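Local coordinates for protein N-acetylglucosaminidase (Paenibacillus barengoltzii, PDB 6INX) that probably hydrolyses N-acetylglucosaminide linkages in glycans or chitin-type oligosaccharides, as a family 18 glycoside hydrolase with a TIM-barrel fold, at residues P245-L251 with Y290-G294. Residues are numbered along the deposited sequence; the frame is centred on the assembly and turned at random.
Sequences PNVNRGL and YLFDG
Tyr-290 and Phe-292 on strand 288-292 reach into the loop 245-251 within the alpha+beta insertion domain of the family 18 barrel, whose five-stranded antiparallel sheet falls between barrel strands 230-235 and 320-324. No direct hydrogen bond links the two segments, so the evidence lies in packing and one water. The Tyr-290 ring meets the carbonyl of Arg-249 at its edge, with Arg-249 O 3.6 Å from Tyr-290 CE2. Beyond the ring, Tyr-290 OH lies 2.7 Å from a water that accepts from Arg-249 NH1 in the guanidinium plane and donates to Asn-248 O, 2.8 Å away. This three-way bridge ties the phenol to the turn, and Leu-251 CD2 packs obliquely by the same ring. Leu-291 turns from the loop, and its side chain packs on Leu-268 and Tyr-272 of helix 265-272.

Phe-292 carries the other half of the packing: CG stands opposite the backbone N (chi1 -166°), which lays the ring against the Arg-249 to Gly-250 peptide. Gly-250 CA sits 3.5 Å from the ring centroid and 9° off its normal, a CH-pi contact over the face; a beta carbon on Gly-250 would run into CD1 of the ring. The opposite face is covered by Gly-294 N, 3.4 Å above the plane, so the ring is sandwiched between two glycine backbones. Replacing Phe-292 with an alanine removes the ring, which is likely to open a gap between the two glycines and leave Gly-250 CA without its CH-pi partner. At the ring edge, Asn-246 OD1 comes to 3.4 Å from Phe-292 CE2, the amide turned 62° against the ring plane. The CB of Asp-293 points away from the loop, and its OD1 accepts from Gln-295 N and Thr-296 N. At Gly-294 the two backbones come nearest by CA separation, and Asn-246 CB lies 3.4 Å from Gly-294 O.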
# COMPACT_ATOMS: atom_id res chain seq x y z
N PRO A 245 -19.22 7.15 1.06
CA PRO A 245 -20.27 7.03 2.07
C PRO A 245 -20.09 8.03 3.20
O PRO A 245 -18.97 8.33 3.63
CB PRO A 245 -20.10 5.59 2.57
CG PRO A 245 -19.46 4.87 1.44
CD PRO A 245 -18.57 5.86 0.76
N ASN A 246 -21.22 8.50 3.73
CA ASN A 246 -21.22 9.46 4.83
C ASN A 246 -21.04 8.72 6.16
O ASN A 246 -21.95 8.60 6.98
CB ASN A 246 -22.50 10.29 4.80
CG ASN A 246 -22.47 11.46 5.75
OD1 ASN A 246 -21.45 11.76 6.38
ND2 ASN A 246 -23.61 12.14 5.88
N VAL A 247 -19.83 8.21 6.35
CA VAL A 247 -19.45 7.43 7.52
C VAL A 247 -18.07 7.91 7.95
O VAL A 247 -17.20 8.14 7.11
CB VAL A 247 -19.41 5.93 7.18
CG1 VAL A 247 -18.93 5.12 8.38
CG2 VAL A 247 -20.77 5.44 6.69
N ASN A 248 -17.87 8.08 9.26
CA ASN A 248 -16.55 8.45 9.79
C ASN A 248 -16.03 9.75 9.18
O ASN A 248 -14.82 9.92 9.00
CB ASN A 248 -15.52 7.32 9.61
CG ASN A 248 -14.29 7.48 10.49
OD1 ASN A 248 -14.39 7.88 11.65
ND2 ASN A 248 -13.12 7.18 9.93
N ARG A 249 -16.94 10.68 8.86
CA ARG A 249 -16.58 11.98 8.27
C ARG A 249 -15.84 11.81 6.95
O ARG A 249 -15.01 12.65 6.58
CB ARG A 249 -15.79 12.87 9.23
CG ARG A 249 -16.50 13.16 10.55
CD ARG A 249 -15.54 13.75 11.56
NE ARG A 249 -16.00 13.53 12.92
CZ ARG A 249 -15.73 12.43 13.62
NH1 ARG A 249 -14.99 11.47 13.10
NH2 ARG A 249 -16.20 12.30 14.86
N GLY A 250 -16.14 10.73 6.23
CA GLY A 250 -15.54 10.46 4.94
C GLY A 250 -14.17 9.81 4.97
O GLY A 250 -13.64 9.48 3.90
N LEU A 251 -13.57 9.63 6.15
CA LEU A 251 -12.19 9.18 6.29
C LEU A 251 -12.14 7.65 6.29
O LEU A 251 -12.88 7.00 7.03
CB LEU A 251 -11.60 9.74 7.58
CG LEU A 251 -10.13 9.46 7.86
CD1 LEU A 251 -9.24 10.14 6.82
CD2 LEU A 251 -9.75 9.96 9.24
N TYR A 290 -8.77 17.87 6.94
CA TYR A 290 -9.53 17.31 5.84
C TYR A 290 -10.91 17.95 5.80
O TYR A 290 -11.40 18.45 6.81
CB TYR A 290 -9.60 15.77 5.89
CG TYR A 290 -10.24 15.16 7.12
CD1 TYR A 290 -9.54 15.08 8.32
CD2 TYR A 290 -11.51 14.60 7.06
CE1 TYR A 290 -10.11 14.49 9.45
CE2 TYR A 290 -12.09 14.00 8.18
CZ TYR A 290 -11.38 13.95 9.37
OH TYR A 290 -11.96 13.35 10.47
N LEU A 291 -11.53 17.91 4.62
CA LEU A 291 -12.86 18.48 4.40
C LEU A 291 -13.81 17.37 3.97
O LEU A 291 -13.43 16.47 3.22
CB LEU A 291 -12.84 19.53 3.29
CG LEU A 291 -11.81 20.64 3.41
CD1 LEU A 291 -12.01 21.64 2.27
CD2 LEU A 291 -11.91 21.33 4.75
N PHE A 292 -15.05 17.46 4.43
CA PHE A 292 -16.08 16.52 4.00
C PHE A 292 -17.42 17.22 4.04
O PHE A 292 -17.71 17.95 5.00
CB PHE A 292 -16.12 15.30 4.93
CG PHE A 292 -16.91 14.15 4.39
CD1 PHE A 292 -16.66 13.66 3.12
CD2 PHE A 292 -17.90 13.54 5.15
CE1 PHE A 292 -17.38 12.59 2.61
CE2 PHE A 292 -18.61 12.45 4.65
CZ PHE A 292 -18.35 11.98 3.38
N ASP A 293 -18.24 16.99 3.01
CA ASP A 293 -19.58 17.56 2.94
C ASP A 293 -20.66 16.49 2.99
O ASP A 293 -21.83 16.79 2.72
CB ASP A 293 -19.75 18.39 1.67
CG ASP A 293 -19.87 17.54 0.41
OD1 ASP A 293 -19.42 16.37 0.42
OD2 ASP A 293 -20.40 18.02 -0.60
N GLY A 294 -20.29 15.25 3.28
CA GLY A 294 -21.21 14.13 3.25
C GLY A 294 -21.02 13.21 2.06
O GLY A 294 -21.59 12.12 2.06
O HOH W 1 -13.15 11.00 11.03